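Local atomic coordinates of ceramide very long chain fatty acid hydroxylase SCS7 (Saccharomyces cerevisiae, PDB entry 4ZR1), a protein that hydroxylates sphingolipid-associated very long chain fatty acids, probably at C-2 of the acyl chain of dihydroceramides and phytoceramides, with oxygen and electrons from cytochrome b5. Residues F53-L61 against F171-L180. Numbering follows the deposited sequence.
Sequences FLDLNRPLL and FLLHGCHHYL. With ZN (zinc ion), chain D; ZN (zinc ion), chain C; BOG (octyl beta-D-glucopyranoside), chain E.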
loop_
_atom_site.group_PDB
_atom_site.type_symbol
_atom_site.label_atom_id
_atom_site.label_comp_id
_atom_site.label_asym_id
_atom_site.label_seq_id
_atom_site.Cartn_x
_atom_site.Cartn_y
_atom_site.Cartn_z
ATOM N N PHE A 53 -2.477 -21.565 -5.705
ATOM C CA PHE A 53 -2.551 -20.161 -6.095
ATOM C C PHE A 53 -1.369 -19.726 -6.971
ATOM O O PHE A 53 -1.386 -19.907 -8.180
ATOM C CB PHE A 53 -2.632 -19.293 -4.842
ATOM C CG PHE A 53 -2.838 -17.830 -5.118
ATOM C CD1 PHE A 53 -3.838 -17.405 -5.978
ATOM C CD2 PHE A 53 -2.060 -16.877 -4.480
ATOM C CE1 PHE A 53 -4.032 -16.054 -6.224
ATOM C CE2 PHE A 53 -2.251 -15.520 -4.719
ATOM C CZ PHE A 53 -3.237 -15.109 -5.590
ATOM N N LEU A 54 -0.352 -19.134 -6.358
ATOM C CA LEU A 54 0.844 -18.749 -7.086
ATOM C C LEU A 54 2.056 -19.531 -6.581
ATOM O O LEU A 54 2.189 -19.812 -5.386
ATOM C CB LEU A 54 1.104 -17.245 -6.953
ATOM C CG LEU A 54 0.081 -16.270 -7.542
ATOM C CD1 LEU A 54 0.452 -14.858 -7.142
ATOM C CD2 LEU A 54 -0.023 -16.375 -9.059
ATOM N N ASP A 55 2.936 -19.879 -7.506
ATOM C CA ASP A 55 4.179 -20.547 -7.168
ATOM C C ASP A 55 5.235 -19.481 -6.943
ATOM O O ASP A 55 5.739 -18.888 -7.900
ATOM C CB ASP A 55 4.577 -21.521 -8.279
ATOM C CG ASP A 55 5.872 -22.267 -7.988
ATOM O OD1 ASP A 55 6.413 -22.133 -6.865
ATOM O OD2 ASP A 55 6.339 -23.010 -8.892
ATOM N N LEU A 56 5.553 -19.234 -5.673
ATOM C CA LEU A 56 6.552 -18.223 -5.305
ATOM C C LEU A 56 7.919 -18.418 -5.956
ATOM O O LEU A 56 8.700 -17.480 -6.043
ATOM C CB LEU A 56 6.754 -18.197 -3.795
ATOM C CG LEU A 56 5.745 -17.436 -2.938
ATOM C CD1 LEU A 56 6.154 -17.433 -1.469
ATOM C CD2 LEU A 56 5.610 -16.021 -3.449
ATOM N N ASN A 57 8.196 -19.639 -6.394
ATOM C CA ASN A 57 9.482 -19.996 -6.974
ATOM C C ASN A 57 9.601 -19.459 -8.409
ATOM O O ASN A 57 10.700 -19.343 -8.967
ATOM C CB ASN A 57 9.671 -21.515 -6.955
ATOM C CG ASN A 57 11.106 -21.912 -6.708
ATOM O OD1 ASN A 57 11.790 -21.292 -5.909
ATOM N ND2 ASN A 57 11.569 -22.931 -7.397
ATOM N N ARG A 58 8.466 -19.092 -8.988
ATOM C CA ARG A 58 8.418 -18.693 -10.385
ATOM C C ARG A 58 7.889 -17.268 -10.470
ATOM O O ARG A 58 7.099 -16.864 -9.617
ATOM C CB ARG A 58 7.531 -19.662 -11.173
ATOM C CG ARG A 58 8.011 -21.108 -11.208
ATOM C CD ARG A 58 9.158 -21.276 -12.177
ATOM N NE ARG A 58 9.383 -22.670 -12.526
ATOM C CZ ARG A 58 10.515 -23.332 -12.303
ATOM N NH1 ARG A 58 10.633 -24.604 -12.682
ATOM N NH2 ARG A 58 11.533 -22.725 -11.724
ATOM N N PRO A 59 8.318 -16.501 -11.492
ATOM C CA PRO A 59 7.890 -15.091 -11.604
ATOM C C PRO A 59 6.371 -14.968 -11.496
ATOM O O PRO A 59 5.646 -15.722 -12.151
ATOM C CB PRO A 59 8.388 -14.672 -12.996
ATOM C CG PRO A 59 9.561 -15.587 -13.273
ATOM C CD PRO A 59 9.217 -16.910 -12.590
ATOM N N LEU A 60 5.913 -14.040 -10.659
ATOM C CA LEU A 60 4.515 -13.962 -10.239
ATOM C C LEU A 60 3.585 -13.305 -11.254
ATOM O O LEU A 60 2.418 -13.674 -11.373
ATOM C CB LEU A 60 4.422 -13.207 -8.906
ATOM C CG LEU A 60 5.094 -13.872 -7.699
ATOM C CD1 LEU A 60 5.108 -12.944 -6.502
ATOM C CD2 LEU A 60 4.390 -15.169 -7.350
ATOM N N LEU A 61 4.102 -12.335 -11.990
ATOM C CA LEU A 61 3.259 -11.522 -12.858
ATOM C C LEU A 61 2.672 -12.283 -14.064
ATOM O O LEU A 61 1.472 -12.197 -14.321
ATOM C CB LEU A 61 4.057 -10.313 -13.329
ATOM C CG LEU A 61 3.284 -9.065 -13.705
ATOM C CD1 LEU A 61 2.359 -8.665 -12.578
ATOM C CD2 LEU A 61 4.290 -7.978 -13.973
ATOM N N PHE A 171 -2.672 -6.202 -8.228
ATOM C CA PHE A 171 -1.427 -6.735 -7.686
ATOM C C PHE A 171 -0.317 -5.686 -7.660
ATOM O O PHE A 171 0.332 -5.494 -6.637
ATOM C CB PHE A 171 -0.996 -7.950 -8.511
ATOM C CG PHE A 171 0.274 -8.591 -8.050
ATOM C CD1 PHE A 171 0.273 -9.451 -6.968
ATOM C CD2 PHE A 171 1.467 -8.366 -8.726
ATOM C CE1 PHE A 171 1.448 -10.058 -6.550
ATOM C CE2 PHE A 171 2.646 -8.968 -8.314
ATOM C CZ PHE A 171 2.637 -9.821 -7.228
ATOM N N LEU A 172 -0.114 -5.002 -8.782
ATOM C CA LEU A 172 0.915 -3.968 -8.869
ATOM C C LEU A 172 0.646 -2.743 -7.981
ATOM O O LEU A 172 1.583 -2.082 -7.533
ATOM C CB LEU A 172 1.077 -3.511 -10.324
ATOM C CG LEU A 172 1.780 -4.461 -11.291
ATOM C CD1 LEU A 172 1.745 -3.884 -12.691
ATOM C CD2 LEU A 172 3.229 -4.745 -10.867
ATOM N N LEU A 173 -0.625 -2.430 -7.729
ATOM C CA LEU A 173 -0.957 -1.231 -6.954
ATOM C C LEU A 173 -0.925 -1.463 -5.455
ATOM O O LEU A 173 -0.618 -0.550 -4.703
ATOM C CB LEU A 173 -2.333 -0.693 -7.348
ATOM C CG LEU A 173 -2.409 -0.092 -8.754
ATOM C CD1 LEU A 173 -3.757 0.566 -8.995
ATOM C CD2 LEU A 173 -1.271 0.886 -8.980
ATOM N N HIS A 174 -1.241 -2.676 -5.016
ATOM C CA HIS A 174 -1.369 -2.934 -3.588
ATOM C C HIS A 174 -1.441 -4.427 -3.219
ATOM O O HIS A 174 -1.009 -4.823 -2.136
ATOM C CB HIS A 174 -2.606 -2.220 -3.054
ATOM C CG HIS A 174 -2.619 -2.072 -1.569
ATOM N ND1 HIS A 174 -1.643 -1.375 -0.885
ATOM C CD2 HIS A 174 -3.478 -2.538 -0.633
ATOM C CE1 HIS A 174 -1.910 -1.412 0.407
ATOM N NE2 HIS A 174 -3.020 -2.109 0.587
ATOM N N GLY A 175 -1.988 -5.248 -4.110
ATOM C CA GLY A 175 -2.131 -6.669 -3.846
ATOM C C GLY A 175 -0.825 -7.335 -3.448
ATOM O O GLY A 175 -0.781 -8.102 -2.485
ATOM N N CYS A 176 0.241 -7.033 -4.186
ATOM C CA CYS A 176 1.558 -7.607 -3.921
ATOM C C CYS A 176 2.015 -7.313 -2.493
ATOM O O CYS A 176 2.617 -8.149 -1.814
ATOM C CB CYS A 176 2.584 -7.063 -4.917
ATOM S SG CYS A 176 4.201 -7.843 -4.793
ATOM N N HIS A 177 1.715 -6.112 -2.034
ATOM C CA HIS A 177 2.145 -5.714 -0.716
ATOM C C HIS A 177 1.410 -6.533 0.362
ATOM O O HIS A 177 1.993 -6.897 1.384
ATOM C CB HIS A 177 1.931 -4.214 -0.527
ATOM C CG HIS A 177 2.231 -3.745 0.859
ATOM N ND1 HIS A 177 3.468 -3.902 1.441
ATOM C CD2 HIS A 177 1.443 -3.168 1.794
ATOM C CE1 HIS A 177 3.436 -3.424 2.670
ATOM N NE2 HIS A 177 2.220 -2.973 2.908
ATOM N N HIS A 178 0.138 -6.840 0.126
ATOM C CA HIS A 178 -0.607 -7.713 1.030
ATOM C C HIS A 178 -0.142 -9.154 0.895
ATOM O O HIS A 178 -0.095 -9.905 1.865
ATOM C CB HIS A 178 -2.105 -7.619 0.761
ATOM C CG HIS A 178 -2.786 -6.536 1.538
ATOM N ND1 HIS A 178 -3.572 -6.790 2.640
ATOM C CD2 HIS A 178 -2.782 -5.190 1.379
ATOM C CE1 HIS A 178 -4.032 -5.650 3.123
ATOM N NE2 HIS A 178 -3.562 -4.665 2.381
ATOM N N TYR A 179 0.200 -9.536 -0.326
ATOM C CA TYR A 179 0.724 -10.857 -0.573
ATOM C C TYR A 179 2.081 -11.001 0.115
ATOM O O TYR A 179 2.352 -12.031 0.735
ATOM C CB TYR A 179 0.815 -11.107 -2.081
ATOM C CG TYR A 179 1.119 -12.532 -2.476
ATOM C CD1 TYR A 179 0.267 -13.574 -2.123
ATOM C CD2 TYR A 179 2.237 -12.833 -3.245
ATOM C CE1 TYR A 179 0.538 -14.882 -2.498
ATOM C CE2 TYR A 179 2.521 -14.139 -3.625
ATOM C CZ TYR A 179 1.672 -15.159 -3.250
ATOM O OH TYR A 179 1.963 -16.453 -3.631
ATOM N N LEU A 180 2.922 -9.965 0.033
ATOM C CA LEU A 180 4.248 -10.022 0.659
ATOM C C LEU A 180 4.638 -8.792 1.492
ATOM O O LEU A 180 5.543 -8.042 1.117
ATOM C CB LEU A 180 5.312 -10.265 -0.402
ATOM C CG LEU A 180 5.201 -11.590 -1.170
ATOM C CD1 LEU A 180 5.198 -11.335 -2.664
ATOM C CD2 LEU A 180 6.330 -12.521 -0.779
HETATM ZN ZN ZN D . -4.312 -2.483 2.280
HETATM ZN ZN ZN C . 1.331 -2.212 4.847
HETATM C C1 BOG E . 3.664 -1.401 -5.316
HETATM O O1 BOG E . 4.849 -1.853 -5.934
HETATM C C2 BOG E . 3.751 -1.694 -3.837
HETATM O O2 BOG E . 3.706 -3.092 -3.682
HETATM C C3 BOG E . 2.551 -1.122 -3.115
HETATM O O3 BOG E . 2.689 -1.176 -1.713
HETATM C C4 BOG E . 2.269 0.287 -3.539
HETATM O O4 BOG E . 1.012 0.637 -3.010
HETATM C C5 BOG E . 2.217 0.355 -5.041
HETATM O O5 BOG E . 3.479 -0.022 -5.550
HETATM C C6 BOG E . 1.830 1.778 -5.415
HETATM O O6 BOG E . 2.349 2.171 -6.667
HETATM C "C1'" BOG E . 4.655 -2.595 -7.121
HETATM C "C2'" BOG E . 5.977 -3.053 -7.700
HETATM C "C3'" BOG E . 5.807 -3.245 -9.194
HETATM C "C4'" BOG E . 6.784 -2.396 -9.988
HETATM C "C5'" BOG E . 6.139 -1.915 -11.276
HETATM C "C6'" BOG E . 7.203 -1.452 -12.242
HETATM C "C7'" BOG E . 6.562 -0.808 -13.450
HETATM C "C8'" BOG E . 6.047 -1.884 -14.377
#
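Y179 and F171 both carry CG anti to the backbone N (chi1 -170° and -180°), which sends their rings from one face of helix 164-179 onto L54, L56, L60 and L61. That helix bears part of the histidine-box dimetal centre of this sterol desaturase-family hydroxylase: NE2 of H174 and of H178 bind one zinc, completed by H150, H155 and H254, and NE2 of H177 binds the other. The apolar face joins the helix to segment 53-61, probably cytoplasmic. These metal ligands take no part: their closest approach to it is 9.6 Å, from H178 CB to F53 CE2.

Y179 buries the most area here. Its CE2 meets L56 CD2 at 3.6 Å and, at the ring edge, L60 CD1 at 4.0 Å. Its OH lies 3.5 Å from L54 CB. At the other carbon next to CZ, Y179 CE1 approaches the edge of the F53 ring at CE2, 3.6 Å away; the planes stand at 73°, an oblique pair. Replacing this tyrosine by an alanine would probably leave F53, L54 and L56 without their shared partner and open a gap beside L60. I78 and R82 also touch Y179.

About two turns before Y179, F171 has C176 CB over one face of its ring, near the rim. L60 CD1 bridges the two aromatics, lying 4.0 Å from F171 CZ, and L61 CD1 reaches F171 CD2 at 4.0 Å.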